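Local coordinates for protein ESSB (Geobacillus thermodenitrificans, PDB 2YNQ) that is an integral membrane component of the type VII secretion system, here represented by its extracellular, mostly helical fragment, at residues E75-Y80 with I99-L104; L79-I84 with I105-L110; E10-S15 with T29-Y34. All blocks are in the same frame, centred on the assembly; numbering follows the deposited sequence.

Contact 1: E75-Y80 with I99-L104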
loop_
_atom_site.group_PDB
_atom_site.type_symbol
_atom_site.label_atom_id
_atom_site.label_comp_id
_atom_site.label_asym_id
_atom_site.label_seq_id
_atom_site.Cartn_x
_atom_site.Cartn_y
_atom_site.Cartn_z
ATOM N N GLU D 75 -15.267 -10.520 -13.611
ATOM C CA GLU D 75 -14.191 -11.450 -13.288
ATOM C C GLU D 75 -12.786 -10.811 -13.389
ATOM O O GLU D 75 -11.939 -11.036 -12.517
ATOM C CB GLU D 75 -14.283 -12.699 -14.186
ATOM C CG GLU D 75 -13.276 -13.798 -13.846
ATOM C CD GLU D 75 -13.294 -14.993 -14.823
ATOM O OE1 GLU D 75 -13.912 -14.895 -15.917
ATOM O OE2 GLU D 75 -12.663 -16.030 -14.497
ATOM N N GLN D 76 -12.551 -10.024 -14.438
ATOM C CA GLN D 76 -11.234 -9.445 -14.701
ATOM C C GLN D 76 -10.720 -8.551 -13.584
ATOM O O GLN D 76 -9.541 -8.615 -13.226
ATOM C CB GLN D 76 -11.244 -8.676 -16.005
ATOM C CG GLN D 76 -11.324 -9.551 -17.238
ATOM C CD GLN D 76 -11.604 -8.723 -18.474
ATOM O OE1 GLN D 76 -10.962 -8.903 -19.518
ATOM N NE2 GLN D 76 -12.554 -7.783 -18.360
ATOM N N TYR D 77 -11.610 -7.746 -13.018
ATOM C CA TYR D 77 -11.282 -6.906 -11.873
ATOM C C TYR D 77 -10.919 -7.716 -10.646
ATOM O O TYR D 77 -9.999 -7.347 -9.906
ATOM C CB TYR D 77 -12.408 -5.927 -11.564
ATOM C CG TYR D 77 -12.440 -4.748 -12.510
ATOM C CD1 TYR D 77 -11.636 -3.626 -12.275
ATOM C CD2 TYR D 77 -13.259 -4.756 -13.658
ATOM C CE1 TYR D 77 -11.647 -2.539 -13.152
ATOM C CE2 TYR D 77 -13.274 -3.657 -14.543
ATOM C CZ TYR D 77 -12.457 -2.560 -14.269
ATOM O OH TYR D 77 -12.455 -1.459 -15.099
ATOM N N MET D 78 -11.614 -8.827 -10.448
ATOM C CA MET D 78 -11.291 -9.722 -9.357
ATOM C C MET D 78 -9.924 -10.340 -9.564
ATOM O O MET D 78 -9.110 -10.375 -8.641
ATOM C CB MET D 78 -12.367 -10.803 -9.222
ATOM C CG MET D 78 -13.708 -10.223 -8.755
ATOM S SD MET D 78 -14.979 -11.490 -8.564
ATOM C CE MET D 78 -16.425 -10.471 -8.296
ATOM N N LEU D 79 -9.653 -10.792 -10.788
ATOM C CA LEU D 79 -8.365 -11.384 -11.109
ATOM C C LEU D 79 -7.244 -10.374 -10.954
ATOM O O LEU D 79 -6.190 -10.701 -10.401
ATOM C CB LEU D 79 -8.369 -11.989 -12.516
ATOM C CG LEU D 79 -9.258 -13.232 -12.661
ATOM C CD1 LEU D 79 -9.397 -13.700 -14.152
ATOM C CD2 LEU D 79 -8.770 -14.361 -11.743
ATOM N N TYR D 80 -7.476 -9.142 -11.410
ATOM C CA TYR D 80 -6.506 -8.071 -11.232
ATOM C C TYR D 80 -6.078 -7.966 -9.765
ATOM O O TYR D 80 -4.888 -8.018 -9.460
ATOM C CB TYR D 80 -7.078 -6.738 -11.683
ATOM C CG TYR D 80 -6.160 -5.590 -11.356
ATOM C CD1 TYR D 80 -5.183 -5.192 -12.255
ATOM C CD2 TYR D 80 -6.256 -4.902 -10.137
ATOM C CE1 TYR D 80 -4.316 -4.134 -11.958
ATOM C CE2 TYR D 80 -5.398 -3.841 -9.836
ATOM C CZ TYR D 80 -4.425 -3.468 -10.756
ATOM O OH TYR D 80 -3.551 -2.427 -10.505
ATOM N N ILE D 99 -8.260 -4.664 -19.747
ATOM C CA ILE D 99 -9.415 -3.965 -19.194
ATOM C C ILE D 99 -9.457 -2.528 -19.688
ATOM O O ILE D 99 -10.515 -1.918 -19.764
ATOM C CB ILE D 99 -9.330 -3.946 -17.642
ATOM C CG1 ILE D 99 -9.486 -5.352 -17.075
ATOM C CG2 ILE D 99 -10.397 -3.058 -17.030
ATOM C CD1 ILE D 99 -9.066 -5.441 -15.603
ATOM N N GLU D 100 -8.289 -1.997 -20.022
ATOM C CA GLU D 100 -8.129 -0.598 -20.403
ATOM C C GLU D 100 -8.555 0.351 -19.274
ATOM O O GLU D 100 -9.233 1.349 -19.502
ATOM C CB GLU D 100 -8.871 -0.297 -21.711
ATOM C CG GLU D 100 -8.445 -1.205 -22.856
ATOM C CD GLU D 100 -9.000 -0.759 -24.190
ATOM O OE1 GLU D 100 -10.179 -1.036 -24.485
ATOM O OE2 GLU D 100 -8.245 -0.132 -24.947
ATOM N N ASP D 101 -8.155 0.022 -18.056
ATOM C CA ASP D 101 -8.424 0.871 -16.912
ATOM C C ASP D 101 -7.123 1.593 -16.571
ATOM O O ASP D 101 -6.174 0.975 -16.070
ATOM C CB ASP D 101 -8.903 0.020 -15.729
ATOM C CG ASP D 101 -9.367 0.858 -14.540
ATOM O OD1 ASP D 101 -8.629 1.799 -14.116
ATOM O OD2 ASP D 101 -10.479 0.555 -14.029
ATOM N N ARG D 102 -7.083 2.892 -16.849
ATOM C CA ARG D 102 -5.837 3.687 -16.770
ATOM C C ARG D 102 -5.148 3.601 -15.412
ATOM O O ARG D 102 -3.980 3.232 -15.323
ATOM C CB ARG D 102 -6.105 5.146 -17.139
ATOM C CG ARG D 102 -4.864 6.007 -17.159
ATOM C CD ARG D 102 -5.090 7.293 -16.377
ATOM N NE ARG D 102 -6.249 8.010 -16.881
ATOM C CZ ARG D 102 -7.338 8.319 -16.181
ATOM N NH1 ARG D 102 -7.457 8.012 -14.901
ATOM N NH2 ARG D 102 -8.315 8.975 -16.782
ATOM N N ASP D 103 -5.886 3.911 -14.353
ATOM C CA ASP D 103 -5.311 3.956 -13.020
ATOM C C ASP D 103 -4.913 2.599 -12.491
ATOM O O ASP D 103 -4.036 2.510 -11.626
ATOM C CB ASP D 103 -6.242 4.697 -12.080
ATOM C CG ASP D 103 -6.570 6.093 -12.598
ATOM O OD1 ASP D 103 -5.668 6.749 -13.175
ATOM O OD2 ASP D 103 -7.724 6.528 -12.462
ATOM N N LEU D 104 -5.512 1.540 -13.039
ATOM C CA LEU D 104 -5.111 0.204 -12.674
ATOM C C LEU D 104 -3.797 -0.149 -13.360
ATOM O O LEU D 104 -2.946 -0.809 -12.763
ATOM C CB LEU D 104 -6.222 -0.830 -12.948
ATOM C CG LEU D 104 -7.478 -0.787 -12.050
ATOM C CD1 LEU D 104 -8.329 -2.037 -12.243
ATOM C CD2 LEU D 104 -7.172 -0.616 -10.581
#

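Contact 2: L79-I84 with I105-L110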
loop_
_atom_site.group_PDB
_atom_site.type_symbol
_atom_site.label_atom_id
_atom_site.label_comp_id
_atom_site.label_asym_id
_atom_site.label_seq_id
_atom_site.Cartn_x
_atom_site.Cartn_y
_atom_site.Cartn_z
ATOM N N LEU D 79 -9.653 -10.792 -10.788
ATOM C CA LEU D 79 -8.365 -11.384 -11.109
ATOM C C LEU D 79 -7.244 -10.374 -10.954
ATOM O O LEU D 79 -6.190 -10.701 -10.401
ATOM C CB LEU D 79 -8.369 -11.989 -12.516
ATOM C CG LEU D 79 -9.258 -13.232 -12.661
ATOM C CD1 LEU D 79 -9.397 -13.700 -14.152
ATOM C CD2 LEU D 79 -8.770 -14.361 -11.743
ATOM N N TYR D 80 -7.476 -9.142 -11.410
ATOM C CA TYR D 80 -6.506 -8.071 -11.232
ATOM C C TYR D 80 -6.078 -7.966 -9.765
ATOM O O TYR D 80 -4.888 -8.018 -9.460
ATOM C CB TYR D 80 -7.078 -6.738 -11.683
ATOM C CG TYR D 80 -6.160 -5.590 -11.356
ATOM C CD1 TYR D 80 -5.183 -5.192 -12.255
ATOM C CD2 TYR D 80 -6.256 -4.902 -10.137
ATOM C CE1 TYR D 80 -4.316 -4.134 -11.958
ATOM C CE2 TYR D 80 -5.398 -3.841 -9.836
ATOM C CZ TYR D 80 -4.425 -3.468 -10.756
ATOM O OH TYR D 80 -3.551 -2.427 -10.505
ATOM N N TRP D 81 -7.049 -7.830 -8.862
ATOM C CA TRP D 81 -6.721 -7.619 -7.456
ATOM C C TRP D 81 -6.102 -8.837 -6.797
ATOM O O TRP D 81 -5.251 -8.704 -5.907
ATOM C CB TRP D 81 -7.938 -7.095 -6.678
ATOM C CG TRP D 81 -8.176 -5.646 -7.029
ATOM C CD1 TRP D 81 -9.189 -5.134 -7.791
ATOM C CD2 TRP D 81 -7.325 -4.532 -6.683
ATOM N NE1 TRP D 81 -9.029 -3.768 -7.927
ATOM C CE2 TRP D 81 -7.905 -3.375 -7.240
ATOM C CE3 TRP D 81 -6.139 -4.405 -5.941
ATOM C CZ2 TRP D 81 -7.333 -2.101 -7.090
ATOM C CZ3 TRP D 81 -5.572 -3.140 -5.790
ATOM C CH2 TRP D 81 -6.172 -2.005 -6.363
ATOM N N ILE D 82 -6.504 -10.024 -7.244
ATOM C CA ILE D 82 -5.928 -11.235 -6.715
ATOM C C ILE D 82 -4.446 -11.312 -7.115
ATOM O O ILE D 82 -3.582 -11.652 -6.283
ATOM C CB ILE D 82 -6.703 -12.495 -7.180
ATOM C CG1 ILE D 82 -8.102 -12.538 -6.541
ATOM C CG2 ILE D 82 -5.889 -13.761 -6.870
ATOM C CD1 ILE D 82 -9.105 -13.559 -7.181
ATOM N N TYR D 83 -4.138 -10.979 -8.365
ATOM C CA TYR D 83 -2.720 -10.986 -8.781
ATOM C C TYR D 83 -1.909 -9.891 -8.131
ATOM O O TYR D 83 -0.724 -10.095 -7.804
ATOM C CB TYR D 83 -2.544 -10.856 -10.286
ATOM C CG TYR D 83 -3.186 -11.936 -11.104
ATOM C CD1 TYR D 83 -3.090 -13.283 -10.747
ATOM C CD2 TYR D 83 -3.860 -11.603 -12.278
ATOM C CE1 TYR D 83 -3.697 -14.273 -11.537
ATOM C CE2 TYR D 83 -4.448 -12.566 -13.069
ATOM C CZ TYR D 83 -4.369 -13.900 -12.692
ATOM O OH TYR D 83 -4.962 -14.830 -13.522
ATOM N N ILE D 84 -2.507 -8.713 -7.987
ATOM C CA ILE D 84 -1.847 -7.672 -7.213
ATOM C C ILE D 84 -1.560 -8.246 -5.835
ATOM O O ILE D 84 -0.435 -8.154 -5.356
ATOM C CB ILE D 84 -2.685 -6.392 -7.054
ATOM C CG1 ILE D 84 -2.759 -5.606 -8.372
ATOM C CG2 ILE D 84 -2.110 -5.547 -5.934
ATOM C CD1 ILE D 84 -1.419 -4.914 -8.841
ATOM N N ILE D 105 -3.615 0.298 -14.595
ATOM C CA ILE D 105 -2.338 0.109 -15.286
ATOM C C ILE D 105 -1.262 0.838 -14.509
ATOM O O ILE D 105 -0.212 0.269 -14.205
ATOM C CB ILE D 105 -2.361 0.603 -16.758
ATOM C CG1 ILE D 105 -3.420 -0.171 -17.564
ATOM C CG2 ILE D 105 -0.968 0.484 -17.386
ATOM C CD1 ILE D 105 -3.742 0.402 -18.973
ATOM N N VAL D 106 -1.532 2.080 -14.136
ATOM C CA VAL D 106 -0.550 2.823 -13.370
ATOM C C VAL D 106 -0.224 2.110 -12.064
ATOM O O VAL D 106 0.951 1.979 -11.696
ATOM C CB VAL D 106 -0.998 4.268 -13.081
ATOM C CG1 VAL D 106 -0.084 4.891 -12.062
ATOM C CG2 VAL D 106 -1.024 5.083 -14.363
ATOM N N TYR D 107 -1.248 1.647 -11.357
ATOM C CA TYR D 107 -0.996 0.997 -10.071
ATOM C C TYR D 107 -0.146 -0.271 -10.225
ATOM O O TYR D 107 0.773 -0.529 -9.430
ATOM C CB TYR D 107 -2.298 0.690 -9.362
ATOM C CG TYR D 107 -2.078 0.248 -7.955
ATOM C CD1 TYR D 107 -1.765 1.178 -6.959
ATOM C CD2 TYR D 107 -2.170 -1.096 -7.609
ATOM C CE1 TYR D 107 -1.552 0.782 -5.657
ATOM C CE2 TYR D 107 -1.974 -1.510 -6.298
ATOM C CZ TYR D 107 -1.659 -0.574 -5.334
ATOM O OH TYR D 107 -1.424 -0.984 -4.047
ATOM N N ALA D 108 -0.433 -1.045 -11.266
ATOM C CA ALA D 108 0.322 -2.248 -11.553
ATOM C C ALA D 108 1.765 -1.922 -11.967
ATOM O O ALA D 108 2.708 -2.614 -11.579
ATOM C CB ALA D 108 -0.386 -3.051 -12.618
ATOM N N LEU D 109 1.929 -0.837 -12.723
ATOM C CA LEU D 109 3.264 -0.349 -13.108
ATOM C C LEU D 109 4.087 -0.009 -11.866
ATOM O O LEU D 109 5.278 -0.352 -11.780
ATOM C CB LEU D 109 3.159 0.851 -14.045
ATOM C CG LEU D 109 2.856 0.496 -15.505
ATOM C CD1 LEU D 109 2.384 1.724 -16.281
ATOM C CD2 LEU D 109 4.054 -0.208 -16.230
ATOM N N LEU D 110 3.439 0.641 -10.892
ATOM C CA LEU D 110 4.094 0.918 -9.605
ATOM C C LEU D 110 4.538 -0.342 -8.866
ATOM O O LEU D 110 5.659 -0.400 -8.385
ATOM C CB LEU D 110 3.219 1.790 -8.716
ATOM C CG LEU D 110 3.151 3.256 -9.177
ATOM C CD1 LEU D 110 2.027 3.979 -8.436
ATOM C CD2 LEU D 110 4.503 4.021 -9.048
#

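Contact 3: E10-S15 with T29-Y34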
loop_
_atom_site.group_PDB
_atom_site.type_symbol
_atom_site.label_atom_id
_atom_site.label_comp_id
_atom_site.label_asym_id
_atom_site.label_seq_id
_atom_site.Cartn_x
_atom_site.Cartn_y
_atom_site.Cartn_z
ATOM N N GLU D 10 -13.445 -28.583 -0.103
ATOM C CA GLU D 10 -13.324 -28.255 1.326
ATOM C C GLU D 10 -12.746 -26.850 1.613
ATOM O O GLU D 10 -13.217 -26.155 2.520
ATOM C CB GLU D 10 -12.508 -29.323 2.065
ATOM C CG GLU D 10 -13.178 -30.701 2.113
ATOM C CD GLU D 10 -12.296 -31.788 2.760
ATOM O OE1 GLU D 10 -11.041 -31.629 2.813
ATOM O OE2 GLU D 10 -12.857 -32.821 3.200
ATOM N N ALA D 11 -11.737 -26.440 0.846
ATOM C CA ALA D 11 -11.110 -25.120 1.007
ATOM C C ALA D 11 -12.084 -23.988 0.698
ATOM O O ALA D 11 -12.063 -22.956 1.369
ATOM C CB ALA D 11 -9.855 -24.998 0.131
ATOM N N TYR D 12 -12.936 -24.201 -0.311
ATOM C CA TYR D 12 -14.029 -23.285 -0.649
ATOM C C TYR D 12 -15.023 -23.092 0.493
ATOM O O TYR D 12 -15.467 -21.974 0.733
ATOM C CB TYR D 12 -14.786 -23.757 -1.888
ATOM C CG TYR D 12 -14.008 -23.692 -3.186
ATOM C CD1 TYR D 12 -12.774 -23.038 -3.265
ATOM C CD2 TYR D 12 -14.505 -24.298 -4.334
ATOM C CE1 TYR D 12 -12.065 -22.992 -4.453
ATOM C CE2 TYR D 12 -13.812 -24.252 -5.527
ATOM C CZ TYR D 12 -12.594 -23.596 -5.581
ATOM O OH TYR D 12 -11.915 -23.549 -6.773
ATOM N N ILE D 13 -15.375 -24.181 1.180
ATOM C CA ILE D 13 -16.283 -24.112 2.304
ATOM C C ILE D 13 -15.551 -23.382 3.419
ATOM O O ILE D 13 -16.095 -22.471 4.048
ATOM C CB ILE D 13 -16.742 -25.526 2.776
ATOM C CG1 ILE D 13 -17.631 -26.216 1.727
ATOM C CG2 ILE D 13 -17.387 -25.483 4.165
ATOM C CD1 ILE D 13 -18.924 -25.449 1.320
ATOM N N GLN D 14 -14.304 -23.770 3.636
ATOM C CA GLN D 14 -13.493 -23.146 4.673
ATOM C C GLN D 14 -13.264 -21.637 4.457
ATOM O O GLN D 14 -13.362 -20.856 5.404
ATOM C CB GLN D 14 -12.181 -23.909 4.843
ATOM C CG GLN D 14 -11.250 -23.340 5.895
ATOM C CD GLN D 14 -9.960 -24.165 6.017
ATOM O OE1 GLN D 14 -10.003 -25.413 6.009
ATOM N NE2 GLN D 14 -8.806 -23.475 6.108
ATOM N N SER D 15 -13.002 -21.222 3.220
ATOM C CA SER D 15 -12.805 -19.799 2.953
ATOM C C SER D 15 -14.102 -19.011 3.096
ATOM O O SER D 15 -14.070 -17.831 3.461
ATOM C CB SER D 15 -12.154 -19.547 1.583
ATOM O OG SER D 15 -13.040 -19.814 0.526
ATOM N N THR D 29 -4.624 -17.337 3.012
ATOM C CA THR D 29 -3.796 -18.526 3.173
ATOM C C THR D 29 -4.534 -19.833 2.881
ATOM O O THR D 29 -3.933 -20.801 2.411
ATOM C CB THR D 29 -3.078 -18.592 4.539
ATOM O OG1 THR D 29 -4.040 -18.538 5.573
ATOM C CG2 THR D 29 -2.119 -17.415 4.703
ATOM N N THR D 30 -5.840 -19.855 3.107
ATOM C CA THR D 30 -6.635 -21.033 2.741
ATOM C C THR D 30 -6.572 -21.309 1.241
ATOM O O THR D 30 -6.538 -22.459 0.814
ATOM C CB THR D 30 -8.094 -20.880 3.212
ATOM O OG1 THR D 30 -8.099 -20.852 4.639
ATOM C CG2 THR D 30 -8.978 -22.040 2.733
ATOM N N LEU D 31 -6.509 -20.242 0.454
ATOM C CA LEU D 31 -6.677 -20.359 -0.972
ATOM C C LEU D 31 -5.391 -20.205 -1.742
ATOM O O LEU D 31 -5.405 -20.267 -2.964
ATOM C CB LEU D 31 -7.704 -19.351 -1.459
ATOM C CG LEU D 31 -9.126 -19.677 -1.038
ATOM C CD1 LEU D 31 -10.085 -18.613 -1.518
ATOM C CD2 LEU D 31 -9.556 -21.085 -1.520
ATOM N N GLU D 32 -4.270 -20.041 -1.040
ATOM C CA GLU D 32 -3.023 -19.654 -1.684
ATOM C C GLU D 32 -2.489 -20.657 -2.717
ATOM O O GLU D 32 -1.883 -20.249 -3.700
ATOM C CB GLU D 32 -1.965 -19.314 -0.641
ATOM C CG GLU D 32 -1.439 -20.511 0.119
ATOM C CD GLU D 32 -0.620 -20.136 1.352
ATOM O OE1 GLU D 32 -0.322 -18.923 1.544
ATOM O OE2 GLU D 32 -0.293 -21.072 2.130
ATOM N N ASP D 33 -2.724 -21.952 -2.521
ATOM C CA ASP D 33 -2.228 -22.953 -3.468
ATOM C C ASP D 33 -3.128 -23.157 -4.677
ATOM O O ASP D 33 -2.881 -24.051 -5.489
ATOM C CB ASP D 33 -2.017 -24.297 -2.777
ATOM C CG ASP D 33 -0.942 -24.240 -1.707
ATOM O OD1 ASP D 33 0.018 -23.454 -1.862
ATOM O OD2 ASP D 33 -1.062 -24.981 -0.701
ATOM N N TYR D 34 -4.167 -22.337 -4.789
ATOM C CA TYR D 34 -5.201 -22.544 -5.791
ATOM C C TYR D 34 -5.181 -21.461 -6.875
ATOM O O TYR D 34 -4.950 -20.284 -6.577
ATOM C CB TYR D 34 -6.587 -22.613 -5.128
ATOM C CG TYR D 34 -6.749 -23.791 -4.181
ATOM C CD1 TYR D 34 -6.920 -25.075 -4.674
ATOM C CD2 TYR D 34 -6.711 -23.621 -2.789
ATOM C CE1 TYR D 34 -7.051 -26.149 -3.820
ATOM C CE2 TYR D 34 -6.836 -24.691 -1.933
ATOM C CZ TYR D 34 -7.007 -25.952 -2.455
ATOM O OH TYR D 34 -7.152 -27.040 -1.641
#

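Contact 1: E75-Y80 with I99-L104
L104 meets Y77 and Y80 where helix 75-85 packs against the capped N-terminal start of helix 102-118, in an all-helical fold. From CB outward, L104 is fitted to two tyrosines. Its CB rests over one face of Y80, 3.9 Å from Y80 CZ. Beyond CG, CD1 stands above the middle of the same ring, a CH-pi contact 4.1 Å from the Y80 centroid and only 9° off the ring normal. The same methyl also reaches Y77, whose CE1 is 3.5 Å away. The other branch, CD2, touches Y80 CE2 at 3.8 Å. The backbone of L104 joins in as well: Y80 OH donates to L104 O over 2.8 Å, bent at the carbonyl (C=O...donor angle 123°) and a little out of its plane. Y80 has its CG anti to the backbone N (chi1 173°), which carries the ring toward helix 102-118 and its hydroxyl to this carbonyl. Y77 is anchored at its hydroxyl. I99 CG2 packs against that end of the ring, 3.5 Å from Y77 CZ, while I99 CG1 and CD1 lie along Q76 CB. D101 is the N-cap of helix 102-118, and its two oxygens divide the work. OD1 accepts a weak bond from L104 N, while OD2, which S66 OG also engages, receives the tyrosine. Y77 OH donates to D101 OD2 at 3.0 Å, meeting the anti lone pair near the plane of the ring, with the carboxylate turned steeply against it.

Contact 2: L79-I84 with I105-L110
Touching through Y80, W81 and I84 on one side and Y107 and A108 on the other, segments 79-84 and 105-110 run almost parallel, their axes 15° apart in direction and 11.6 Å apart at closest approach. That separation is bridged by large side chains. Y107, its CG anti to the backbone N (chi1 -170°), reaches toward helix 75-85 and offers the rim of its ring. Y80 OH arrives at this edge, in the ring plane, 3.5 Å from Y107 CD2; the hydroxyl itself is bonded to L104 O. I84 CG2 comes to the same rim, 4.1 Å from Y107 CE2. W81 meets Y107 obliquely, with planes 46° apart and W81 CZ3 4.0 Å from Y107 CE2. Within helix 75-85, W81 lays its ring face against Y80 CE2. I84 CG1 covers the face of Y80 opposite the one L104 occupies, so the phenol is held flat from both sides. A108, small enough for a close approach, sets its CB 4.1 Å from Y80 CE1 and 4.3 Å from I84 CD1. The polar ends are satisfied by neighbours: W81 NE1 by S66 O, Y107 OH by E55. An alanine in place of Y107 would probably open a gap beside W81 CZ3 and I84 CG2 and deprive E55 of its hydroxyl partner. Helix 89-99 runs back between helices 75-85 and 102-118 and touches L79 and I105, so the three make an up-down-up arrangement of an all-alpha fold, with the first and third helices near parallel.

Contact 3: E10-S15 with T29-Y34
T30 faces A11, Q14 and S15 with both branches of its side chain. The methyl CG2, anti to the backbone N (OG1 chi1 -65°), presses on the helix backbone, 3.5 Å from A11 O, an oxygen already bonded to S15 N. It also lies 4.0 Å from A11 CB. The other branch, OG1, takes a weak bond from Q14 NE2 at 3.1 Å, bent to 134° at the hydrogen. Q14 reaches over with an extended chain; the stronger polar partner of T30 OG1 is D26 O, one turn back in its own helix. Helices 7-19 and 24-31 form an antiparallel alpha-alpha hairpin; the backbones of the two segments come nearest at S15 and T30, and A11 points its CB at segment 29-34. There A11 CB meets the Y34 ring obliquely, 3.7 Å from Y34 CE2. A type I turn from L31 to Y34 lets Y34 point back toward helix 7-19, and the Y34 edge lies against T30 O and L31 CA. L31 fills the inner side with its two methyls. CD2 sits at the edge of the Y12 ring, 4.1 Å from Y12 CD1, and also contacts A11 CB. CD1 packs on S15, 3.8 Å from S15 OG, whose hydroxyl is hydrogen-bonded to E46 of helix 41-53. I43 of that helix and M39 of the loop before it touch both Y12 and L31.

Contact 3 comes first along the chain, closing before the other two open. Its hairpin of helices 7-19 and 24-31 lies at one end of the fragment; the centre of contact 3 is about 23 Å from that of contact 1 and about 22 Å from that of contact 2. Contacts 1 and 2 start from the same stretch, share L79 and Y80, and join helix 75-85 to helix 102-118 at successive levels, their centres about 7 Å apart. They touch directly, L104 CD2 lying 3.8 Å from W81 CZ2. Helix 41-53 packs on segments 75-80, 79-84, 10-15 and 29-34, linking the N-terminal hairpin to the central helices, so the extracellular fragment reads as one continuous helical array.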